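Local coordinates for regulatory protein SWI6 (Saccharomyces cerevisiae, PDB 2XFV) that serves as the subunit common to the yeast transcription complexes MBF and SBF, which drive cell-cycle-dependent gene expression, here as its amino-terminal domain, at residues I15-T20 against Q88-L93; H32-L37 against E58-L63; I69-N72 against E78-I81; I81-C86 against D101-E106. All blocks are in the same frame, centred on the assembly; numbering follows the deposited sequence.

Four contacts within the Swi6 amino-terminal domain illustrate how a small domain shares a few elements among several interfaces. Interaction 1 closes a long loop, joining strand 15-22 to helix 83-92 near the middle of the chain; interactions 2 and 3 follow one another inside that loop. Interaction 2 pairs helices 34-43 and 57-67, and interaction 3, about 12 Å away between centres, forms the hairpin that follows helix 57-67 in the chain. Interaction 4 shares Ile81 with interaction 3; its centre is about 20 Å from that of interaction 2, on the other side of the chain's centre. One apolar core thus joins strand, helices and hairpin, while interactions 1 and 4 place helix 83-92 and strand 103-105 at the second subunit.

Interaction 1. Residues I15-T20 against Q88-L93; sequences IPLTLT and QLLNML
Leu90 meets Leu17 and Leu19 at once, giving each strand residue one arm of its isobutyl fork. The contact is entirely apolar. CD2 of Leu90 touches CD2 of Leu17 at 3.9 Å, the two side chains crossing at a slant, and CD1 of Leu90 lies 4.2 Å from CD1 of Leu19. Because Leu17 and Leu19 are two positions apart on one strand, their CB atoms face the helix together. Leu17 has CG opposite its own backbone N (chi1 180°), which brings CD2 within reach of the helix residue. Only side-chain ends bridge the gap, since the CA atoms of Leu17 and Leu90 remain 10.2 Å apart.

Backbone bonds hold each element in shape. On the helix, Met92 N donates to Gln88 O at 2.9 Å and Leu93 N to Leu89 O at 3.0 Å; on the strand, Leu17 and Leu19 pair with Arg7 and Val5 of strand 2-9. Phe99 also packs on both strand leucines, and Phe103 on Leu19 and Leu90. The arrangement is that of an alpha+beta core, in which one face of the antiparallel pair 2-9/15-22 lies over helix 83-92.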
# COMPACT_ATOMS: atom_id res chain seq x y z
N ILE A 15 16.25 -10.00 -9.54
CA ILE A 15 15.51 -10.47 -8.36
C ILE A 15 14.01 -10.50 -8.63
O ILE A 15 13.38 -9.45 -8.78
CB ILE A 15 15.74 -9.55 -7.14
CG1 ILE A 15 17.23 -9.36 -6.87
CG2 ILE A 15 15.05 -10.13 -5.91
CD1 ILE A 15 17.53 -8.09 -6.09
N PRO A 16 13.42 -11.70 -8.67
CA PRO A 16 11.98 -11.80 -8.92
C PRO A 16 11.14 -11.76 -7.64
O PRO A 16 11.53 -12.32 -6.62
CB PRO A 16 11.84 -13.19 -9.55
CG PRO A 16 12.91 -13.99 -8.86
CD PRO A 16 14.06 -13.03 -8.59
N LEU A 17 10.00 -11.10 -7.71
CA LEU A 17 8.96 -11.31 -6.71
C LEU A 17 7.72 -11.80 -7.43
O LEU A 17 7.18 -11.10 -8.29
CB LEU A 17 8.66 -10.04 -5.88
CG LEU A 17 7.56 -10.30 -4.83
CD1 LEU A 17 7.88 -11.54 -3.94
CD2 LEU A 17 7.28 -9.06 -3.97
N THR A 18 7.29 -13.02 -7.10
CA THR A 18 6.10 -13.62 -7.70
C THR A 18 4.93 -13.64 -6.70
O THR A 18 5.06 -14.17 -5.59
CB THR A 18 6.36 -15.07 -8.17
OG1 THR A 18 7.42 -15.07 -9.14
CG2 THR A 18 5.11 -15.69 -8.81
N LEU A 19 3.81 -13.04 -7.09
CA LEU A 19 2.57 -13.20 -6.33
C LEU A 19 1.75 -14.33 -6.95
O LEU A 19 1.33 -14.25 -8.10
CB LEU A 19 1.75 -11.90 -6.31
CG LEU A 19 2.51 -10.67 -5.79
CD1 LEU A 19 1.59 -9.44 -5.74
CD2 LEU A 19 3.12 -10.94 -4.41
N THR A 20 1.55 -15.39 -6.18
CA THR A 20 0.78 -16.55 -6.61
C THR A 20 -0.45 -16.64 -5.72
O THR A 20 -0.33 -16.86 -4.51
CB THR A 20 1.62 -17.85 -6.48
OG1 THR A 20 2.79 -17.76 -7.31
CG2 THR A 20 0.80 -19.09 -6.91
N GLN A 88 0.19 -5.71 3.35
CA GLN A 88 1.07 -5.17 4.38
C GLN A 88 2.55 -5.35 4.06
O GLN A 88 3.35 -4.43 4.26
CB GLN A 88 0.76 -5.81 5.73
CG GLN A 88 -0.48 -5.27 6.40
CD GLN A 88 -0.75 -5.99 7.69
OE1 GLN A 88 -0.64 -7.21 7.77
NE2 GLN A 88 -1.09 -5.23 8.73
N LEU A 89 2.92 -6.55 3.60
CA LEU A 89 4.31 -6.83 3.23
C LEU A 89 4.78 -6.00 2.02
O LEU A 89 5.90 -5.50 2.01
CB LEU A 89 4.54 -8.34 2.98
CG LEU A 89 4.35 -9.27 4.19
CD1 LEU A 89 4.49 -10.76 3.81
CD2 LEU A 89 5.32 -8.92 5.32
N LEU A 90 3.94 -5.87 1.00
CA LEU A 90 4.31 -5.04 -0.14
C LEU A 90 4.52 -3.59 0.28
O LEU A 90 5.46 -2.92 -0.16
CB LEU A 90 3.25 -5.11 -1.24
CG LEU A 90 3.08 -6.45 -1.94
CD1 LEU A 90 1.87 -6.38 -2.86
CD2 LEU A 90 4.36 -6.80 -2.72
N ASN A 91 3.64 -3.09 1.15
CA ASN A 91 3.80 -1.73 1.68
C ASN A 91 5.10 -1.57 2.47
O ASN A 91 5.85 -0.59 2.27
CB ASN A 91 2.59 -1.35 2.54
CG ASN A 91 2.63 0.11 3.01
OD1 ASN A 91 2.79 1.03 2.20
ND2 ASN A 91 2.48 0.32 4.31
N MET A 92 5.36 -2.51 3.38
CA MET A 92 6.56 -2.48 4.22
C MET A 92 7.85 -2.46 3.37
O MET A 92 8.81 -1.76 3.69
CB MET A 92 6.60 -3.69 5.17
CG MET A 92 7.77 -3.66 6.16
SD MET A 92 7.87 -5.12 7.20
CE MET A 92 8.47 -6.35 6.04
N LEU A 93 7.85 -3.26 2.31
CA LEU A 93 9.01 -3.39 1.41
C LEU A 93 9.06 -2.31 0.31
O LEU A 93 9.97 -2.31 -0.52
CB LEU A 93 9.00 -4.78 0.76
CG LEU A 93 9.05 -5.98 1.70
CD1 LEU A 93 8.77 -7.29 0.94
CD2 LEU A 93 10.38 -6.05 2.44

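Interaction 2. Residues H32-L37 against E58-L63; sequences HFLPIL and EERNKL
Leu63 lies against helix 34-43, setting its two methyl groups near two carbonyl oxygens three residues apart. CD2 of Leu63 lies 4.1 Å from Leu37 O, and CD1 of Leu63 is 4.3 Å from Leu34 O. Its CB in turn receives CD2 of Leu37 at 4.2 Å. Leu34, Leu37 and Leu63, all buried, make up the close side of the contact, and Leu63 is the residue most covered by it. The Leu37 and Leu63 CA atoms are 7.6 Å apart, and further apolar neighbours are supplied by Ile69 and by Met92 of helix 83-92, both of which pack on Leu37.

One turn earlier on each helix, the close side takes in the aliphatic part of an arginine. The Leu34 methyl CD1 rests 3.9 Å from CD of Arg60, with CG at a like distance. The extended start of the arginine chain (chi1 -175°) lays CG and CD on the leucine, and the bend at chi3 (64°) turns the guanidinium off to Leu79, with a long, weak ion pair to Asp57. Pro55 also lies against Leu34.

The outer side of helix 57-67 is open to solvent, carrying the exposed residues Glu58, Asn61 and Lys62. In one of two Glu58 conformers, its OE2 forms a salt bridge with Lys62 NZ, one turn on.

Strand 28-29, helix 34-43, helix 57-67 and then the hairpin 72-81 follow in an order consistent with a winged-helix arrangement of the helix-turn-helix class, the clan to which this family belongs.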
# COMPACT_ATOMS: atom_id res chain seq x y z
N HIS A 32 7.57 -17.33 -2.03
CA HIS A 32 8.08 -16.30 -2.95
C HIS A 32 8.60 -15.03 -2.26
O HIS A 32 9.42 -14.31 -2.82
CB HIS A 32 7.00 -15.89 -3.97
CG HIS A 32 6.60 -16.99 -4.91
ND1 HIS A 32 7.51 -17.88 -5.43
CD2 HIS A 32 5.40 -17.32 -5.43
CE1 HIS A 32 6.88 -18.73 -6.23
NE2 HIS A 32 5.60 -18.41 -6.25
N PHE A 33 8.11 -14.76 -1.05
CA PHE A 33 8.49 -13.56 -0.31
C PHE A 33 9.78 -13.72 0.48
O PHE A 33 10.39 -12.74 0.90
CB PHE A 33 7.39 -13.19 0.71
CG PHE A 33 6.16 -12.56 0.09
CD1 PHE A 33 6.08 -11.18 -0.05
CD2 PHE A 33 5.08 -13.34 -0.30
CE1 PHE A 33 4.94 -10.58 -0.61
CE2 PHE A 33 3.94 -12.76 -0.86
CZ PHE A 33 3.88 -11.38 -1.01
N LEU A 34 10.20 -14.96 0.72
CA LEU A 34 11.24 -15.20 1.73
C LEU A 34 12.65 -14.64 1.44
O LEU A 34 13.27 -14.06 2.34
CB LEU A 34 11.30 -16.68 2.15
CG LEU A 34 9.98 -17.21 2.73
CD1 LEU A 34 10.11 -18.71 3.04
CD2 LEU A 34 9.56 -16.43 3.98
N PRO A 35 13.16 -14.82 0.21
CA PRO A 35 14.49 -14.24 -0.06
C PRO A 35 14.57 -12.73 0.18
O PRO A 35 15.52 -12.25 0.82
CB PRO A 35 14.74 -14.58 -1.54
CG PRO A 35 13.99 -15.88 -1.73
CD PRO A 35 12.73 -15.74 -0.87
N ILE A 36 13.59 -11.99 -0.33
CA ILE A 36 13.55 -10.54 -0.14
C ILE A 36 13.32 -10.16 1.33
O ILE A 36 13.91 -9.21 1.83
CB ILE A 36 12.48 -9.89 -1.05
CG1 ILE A 36 12.99 -9.87 -2.50
CG2 ILE A 36 12.15 -8.48 -0.59
CD1 ILE A 36 11.91 -9.57 -3.53
N LEU A 37 12.46 -10.91 2.01
CA LEU A 37 12.18 -10.63 3.42
C LEU A 37 13.41 -10.82 4.30
O LEU A 37 13.65 -10.04 5.23
CB LEU A 37 11.01 -11.49 3.92
CG LEU A 37 10.47 -11.17 5.32
CD1 LEU A 37 10.02 -9.71 5.44
CD2 LEU A 37 9.30 -12.12 5.68
N GLU A 58 14.57 -23.11 9.22
CA GLU A 58 14.97 -22.50 10.49
C GLU A 58 14.97 -20.97 10.38
O GLU A 58 14.50 -20.27 11.27
CB GLU A 58 16.35 -22.99 10.93
CG GLU A 58 16.82 -22.39 12.25
CD GLU A 58 18.26 -22.75 12.60
OE1 GLU A 58 18.86 -23.58 11.88
OE2 GLU A 58 18.78 -22.22 13.60
N GLU A 59 15.51 -20.47 9.27
CA GLU A 59 15.50 -19.03 8.99
C GLU A 59 14.06 -18.53 8.81
O GLU A 59 13.71 -17.45 9.30
CB GLU A 59 16.34 -18.72 7.74
CG GLU A 59 17.84 -18.93 7.97
CD GLU A 59 18.68 -18.70 6.71
OE1 GLU A 59 18.31 -19.20 5.63
OE2 GLU A 59 19.72 -18.02 6.82
N ARG A 60 13.24 -19.32 8.13
CA ARG A 60 11.84 -19.00 7.95
C ARG A 60 11.13 -18.85 9.30
O ARG A 60 10.34 -17.93 9.48
CB ARG A 60 11.13 -20.07 7.09
CG ARG A 60 9.66 -19.73 6.75
CD ARG A 60 8.96 -20.88 6.01
NE ARG A 60 8.87 -22.09 6.84
CZ ARG A 60 8.64 -23.31 6.37
NH1 ARG A 60 8.46 -23.52 5.07
NH2 ARG A 60 8.59 -24.34 7.21
N ASN A 61 11.38 -19.77 10.24
CA ASN A 61 10.75 -19.68 11.56
C ASN A 61 10.99 -18.30 12.17
O ASN A 61 10.09 -17.70 12.75
CB ASN A 61 11.31 -20.73 12.53
CG ASN A 61 11.01 -22.16 12.12
OD1 ASN A 61 10.03 -22.45 11.42
ND2 ASN A 61 11.86 -23.09 12.57
N LYS A 62 12.24 -17.84 12.07
CA LYS A 62 12.67 -16.59 12.68
C LYS A 62 11.99 -15.38 12.06
O LYS A 62 11.66 -14.42 12.77
CB LYS A 62 14.19 -16.41 12.56
CG LYS A 62 14.99 -16.84 13.76
CD LYS A 62 15.04 -18.34 13.91
CE LYS A 62 16.32 -18.76 14.60
NZ LYS A 62 16.58 -20.21 14.41
N LEU A 63 11.80 -15.41 10.75
CA LEU A 63 11.15 -14.30 10.04
C LEU A 63 9.65 -14.24 10.36
O LEU A 63 9.11 -13.15 10.58
CB LEU A 63 11.36 -14.44 8.53
CG LEU A 63 12.80 -14.30 8.02
CD1 LEU A 63 12.87 -14.69 6.55
CD2 LEU A 63 13.34 -12.88 8.22

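Interaction 3. Residues I69-N72 against E78-I81; sequences IAVN and ELWI
Trp80 presents the edge of its indole to Asn72: the Asn72 carbonyl oxygen lies near the ring plane, 4.1 Å from Trp80 CD1, and segment 69-72 covers neither ring face. Leu29 and His27 also touch the Trp80 side chain, while its NE1 is hydrogen-bonded to Asp74 OD2 in the turn between the strands, which should hold the ring's rotation.

Asn72 O accepts Trp80 N at 2.8 Å, and Trp80 O accepts Asn72 N at 2.8 Å. With N-H...O angles of 154° and 156° respectively, the two make the hydrogen-bonded pair of an antiparallel ladder. Trp80 O is further approached by Val71 CA at 3.3 Å, a CA-H...O contact.

Beside the ladder run two apolar pairs. Val71 CG2 meets Leu79 CD2 at 4.0 Å. Ile81 keeps CG1 between its backbone N and carbonyl carbon (chi1 60°), leaving CG2 beside the N to meet Ile69 CG2 at 3.9 Å.

The hairpin resembles the wing of winged-helix proteins, consistent with the helix-turn-helix clan. Strand 79-81 occupies the middle of a three-stranded antiparallel sheet, between 28-29 and 72-73; Leu64 of helix 57-67 packs on Ile69 and Val71, and Leu89 of helix 83-92 on Ile69 and Ile81.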
# COMPACT_ATOMS: atom_id res chain seq x y z
N ILE A 69 3.94 -12.86 11.27
CA ILE A 69 3.19 -13.33 10.11
C ILE A 69 2.52 -14.67 10.41
O ILE A 69 3.21 -15.67 10.63
CB ILE A 69 4.14 -13.51 8.90
CG1 ILE A 69 4.79 -12.17 8.51
CG2 ILE A 69 3.38 -14.15 7.71
CD1 ILE A 69 5.98 -12.31 7.57
N ALA A 70 1.19 -14.70 10.42
CA ALA A 70 0.45 -15.96 10.54
C ALA A 70 0.38 -16.63 9.18
O ALA A 70 0.39 -15.93 8.15
CB ALA A 70 -0.96 -15.71 11.07
N VAL A 71 0.29 -17.96 9.16
CA VAL A 71 0.20 -18.69 7.89
C VAL A 71 -0.97 -19.68 7.89
O VAL A 71 -1.33 -20.24 8.94
CB VAL A 71 1.52 -19.44 7.53
CG1 VAL A 71 2.69 -18.42 7.39
CG2 VAL A 71 1.85 -20.50 8.58
N ASN A 72 -1.57 -19.84 6.72
CA ASN A 72 -2.51 -20.92 6.48
C ASN A 72 -1.77 -22.08 5.82
O ASN A 72 -0.77 -21.87 5.12
CB ASN A 72 -3.67 -20.46 5.59
CG ASN A 72 -4.63 -19.55 6.34
OD1 ASN A 72 -5.50 -20.02 7.09
ND2 ASN A 72 -4.47 -18.27 6.16
N GLU A 78 2.04 -26.97 2.33
CA GLU A 78 2.57 -25.70 1.78
C GLU A 78 1.92 -24.53 2.52
O GLU A 78 0.74 -24.60 2.89
CB GLU A 78 2.32 -25.56 0.26
CG GLU A 78 3.52 -25.87 -0.66
CD GLU A 78 3.37 -25.34 -2.11
OE1 GLU A 78 4.28 -24.62 -2.59
OE2 GLU A 78 2.38 -25.66 -2.80
N LEU A 79 2.69 -23.45 2.69
CA LEU A 79 2.26 -22.30 3.49
C LEU A 79 1.78 -21.10 2.67
O LEU A 79 2.40 -20.76 1.66
CB LEU A 79 3.40 -21.85 4.42
CG LEU A 79 3.95 -22.94 5.35
CD1 LEU A 79 5.04 -22.34 6.25
CD2 LEU A 79 2.81 -23.55 6.20
N TRP A 80 0.69 -20.48 3.13
CA TRP A 80 0.02 -19.39 2.44
C TRP A 80 -0.26 -18.22 3.40
O TRP A 80 -0.37 -18.43 4.61
CB TRP A 80 -1.32 -19.90 1.86
CG TRP A 80 -1.14 -21.01 0.83
CD1 TRP A 80 -0.93 -22.34 1.08
CD2 TRP A 80 -1.20 -20.87 -0.60
NE1 TRP A 80 -0.82 -23.05 -0.12
CE2 TRP A 80 -1.01 -22.17 -1.16
CE3 TRP A 80 -1.43 -19.78 -1.46
CZ2 TRP A 80 -1.00 -22.39 -2.55
CZ3 TRP A 80 -1.42 -20.01 -2.85
CH2 TRP A 80 -1.22 -21.31 -3.37
N ILE A 81 -0.38 -17.00 2.87
CA ILE A 81 -0.73 -15.84 3.70
C ILE A 81 -2.01 -15.15 3.22
O ILE A 81 -2.40 -15.28 2.06
CB ILE A 81 0.41 -14.80 3.76
CG1 ILE A 81 0.74 -14.26 2.35
CG2 ILE A 81 1.64 -15.40 4.45
CD1 ILE A 81 1.77 -13.08 2.35

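Interaction 4. Residues I81-C86 against D101-E106; sequences IELEKC and DAFEFE. With CA (calcium ion), chain C.
Glu106 OE1 binds the calcium ion at 2.5 Å, and the rest of the shell is five waters, the nearest (water 2) also at 2.5 Å from the metal, and Asp101 O of the second subunit. The site is thus a bridge between two chains, beside an intersubunit beta-sheet: residues 103-105 pair antiparallel with a strand of that neighbour. Glu106 places CG in the cleft flanked by its backbone N and carbonyl carbon (chi1 76°) and then runs extended, delivering OE1 to the metal. The other carboxylate oxygen, OE2, forms a salt bridge with Arg7 of the second subunit, so both oxygens of one group serve the interface, and the two cations would be expected to stabilise its negative charge.

Within the chain, the two segments touch through hydrophobic groups. Helix 83-92 starts after Glu82, its N-cap residue, whose carbonyl oxygen accepts Cys86 N at 2.9 Å, and the first turn brings Leu83 and Cys86 to the Phe103 ring. The Leu83 and Phe103 side chains run antiparallel alongside each other; Leu83 also packs on Phe103 of the second subunit. Cys86 SG lies 4.4 Å from Phe103 CZ, while Leu83 CD1 comes to the ring edge, near its plane, 4.1 Å from Phe103 CE1.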
# COMPACT_ATOMS: atom_id res chain seq x y z
N ILE A 81 -0.38 -17.00 2.87
CA ILE A 81 -0.73 -15.84 3.70
C ILE A 81 -2.01 -15.15 3.22
O ILE A 81 -2.40 -15.28 2.06
CB ILE A 81 0.41 -14.80 3.76
CG1 ILE A 81 0.74 -14.26 2.35
CG2 ILE A 81 1.64 -15.40 4.45
CD1 ILE A 81 1.77 -13.08 2.35
N GLU A 82 -2.67 -14.40 4.11
CA GLU A 82 -3.89 -13.70 3.74
C GLU A 82 -3.62 -12.52 2.81
O GLU A 82 -2.51 -12.00 2.78
CB GLU A 82 -4.62 -13.19 5.00
CG GLU A 82 -4.96 -14.32 5.95
CD GLU A 82 -6.28 -14.14 6.65
OE1 GLU A 82 -6.47 -13.09 7.31
OE2 GLU A 82 -7.13 -15.06 6.55
N LEU A 83 -4.64 -12.12 2.06
CA LEU A 83 -4.56 -10.95 1.18
C LEU A 83 -4.08 -9.71 1.92
O LEU A 83 -3.24 -8.97 1.43
CB LEU A 83 -5.95 -10.67 0.58
CG LEU A 83 -6.21 -9.33 -0.12
CD1 LEU A 83 -5.40 -9.19 -1.41
CD2 LEU A 83 -7.71 -9.16 -0.39
N GLU A 84 -4.63 -9.46 3.10
CA GLU A 84 -4.25 -8.24 3.83
C GLU A 84 -2.79 -8.25 4.26
O GLU A 84 -2.13 -7.21 4.27
CB GLU A 84 -5.18 -8.00 5.02
CG GLU A 84 -6.53 -7.44 4.56
CD GLU A 84 -7.44 -7.04 5.70
OE1 GLU A 84 -6.94 -6.68 6.80
OE2 GLU A 84 -8.67 -7.06 5.47
N LYS A 85 -2.29 -9.43 4.63
CA LYS A 85 -0.88 -9.59 4.98
C LYS A 85 0.00 -9.40 3.75
O LYS A 85 1.08 -8.79 3.82
CB LYS A 85 -0.64 -10.95 5.67
CG LYS A 85 0.82 -11.26 6.10
CD LYS A 85 1.45 -10.15 6.98
CE LYS A 85 0.83 -10.05 8.40
NZ LYS A 85 1.37 -8.85 9.13
N CYS A 86 -0.44 -9.92 2.60
CA CYS A 86 0.30 -9.68 1.36
C CYS A 86 0.42 -8.17 1.12
O CYS A 86 1.51 -7.67 0.84
CB CYS A 86 -0.39 -10.38 0.17
SG CYS A 86 0.33 -9.98 -1.45
N ASP A 101 -0.70 -2.30 -10.80
CA ASP A 101 -1.68 -2.70 -11.81
C ASP A 101 -2.33 -4.05 -11.50
O ASP A 101 -3.28 -4.45 -12.17
CB ASP A 101 -1.06 -2.72 -13.21
CG ASP A 101 -0.02 -3.81 -13.37
OD1 ASP A 101 0.56 -4.23 -12.35
OD2 ASP A 101 0.22 -4.24 -14.51
N ALA A 102 -1.83 -4.75 -10.48
CA ALA A 102 -2.38 -6.04 -10.07
C ALA A 102 -3.42 -5.92 -8.96
O ALA A 102 -3.97 -6.93 -8.51
CB ALA A 102 -1.25 -7.00 -9.65
N PHE A 103 -3.66 -4.70 -8.51
CA PHE A 103 -4.62 -4.44 -7.42
C PHE A 103 -5.59 -3.32 -7.80
O PHE A 103 -5.18 -2.31 -8.38
CB PHE A 103 -3.89 -4.11 -6.12
CG PHE A 103 -3.14 -5.28 -5.53
CD1 PHE A 103 -3.81 -6.22 -4.75
CD2 PHE A 103 -1.79 -5.47 -5.77
CE1 PHE A 103 -3.14 -7.32 -4.22
CE2 PHE A 103 -1.10 -6.56 -5.25
CZ PHE A 103 -1.78 -7.49 -4.46
N GLU A 104 -6.86 -3.51 -7.49
CA GLU A 104 -7.89 -2.50 -7.75
C GLU A 104 -8.74 -2.31 -6.49
O GLU A 104 -8.65 -3.10 -5.55
CB GLU A 104 -8.77 -2.94 -8.92
CG GLU A 104 -9.61 -4.18 -8.64
CD GLU A 104 -10.45 -4.62 -9.83
OE1 GLU A 104 -10.18 -4.17 -10.97
OE2 GLU A 104 -11.39 -5.43 -9.63
N PHE A 105 -9.56 -1.26 -6.45
CA PHE A 105 -10.46 -1.04 -5.32
C PHE A 105 -11.52 -2.14 -5.25
O PHE A 105 -12.02 -2.61 -6.28
CB PHE A 105 -11.19 0.29 -5.47
CG PHE A 105 -10.35 1.51 -5.17
CD1 PHE A 105 -9.13 1.39 -4.52
CD2 PHE A 105 -10.79 2.77 -5.53
CE1 PHE A 105 -8.37 2.50 -4.24
CE2 PHE A 105 -10.03 3.89 -5.25
CZ PHE A 105 -8.82 3.75 -4.61
N GLU A 106 -11.90 -2.52 -4.03
CA GLU A 106 -13.05 -3.39 -3.81
C GLU A 106 -14.27 -2.81 -4.51
O GLU A 106 -14.34 -1.60 -4.77
CB GLU A 106 -13.35 -3.49 -2.31
CG GLU A 106 -14.04 -2.22 -1.77
CD GLU A 106 -14.09 -2.14 -0.25
OE1 GLU A 106 -13.51 -3.00 0.43
OE2 GLU A 106 -14.72 -1.19 0.26
CA CA C . -12.92 -5.25 1.36
O HOH W 1 -14.04 -4.26 3.64
O HOH W 2 -12.26 -7.16 2.91
O HOH W 3 -13.82 -6.83 -0.77
O HOH W 4 -15.51 -5.95 1.44
O HOH W 5 -10.93 -6.04 -0.16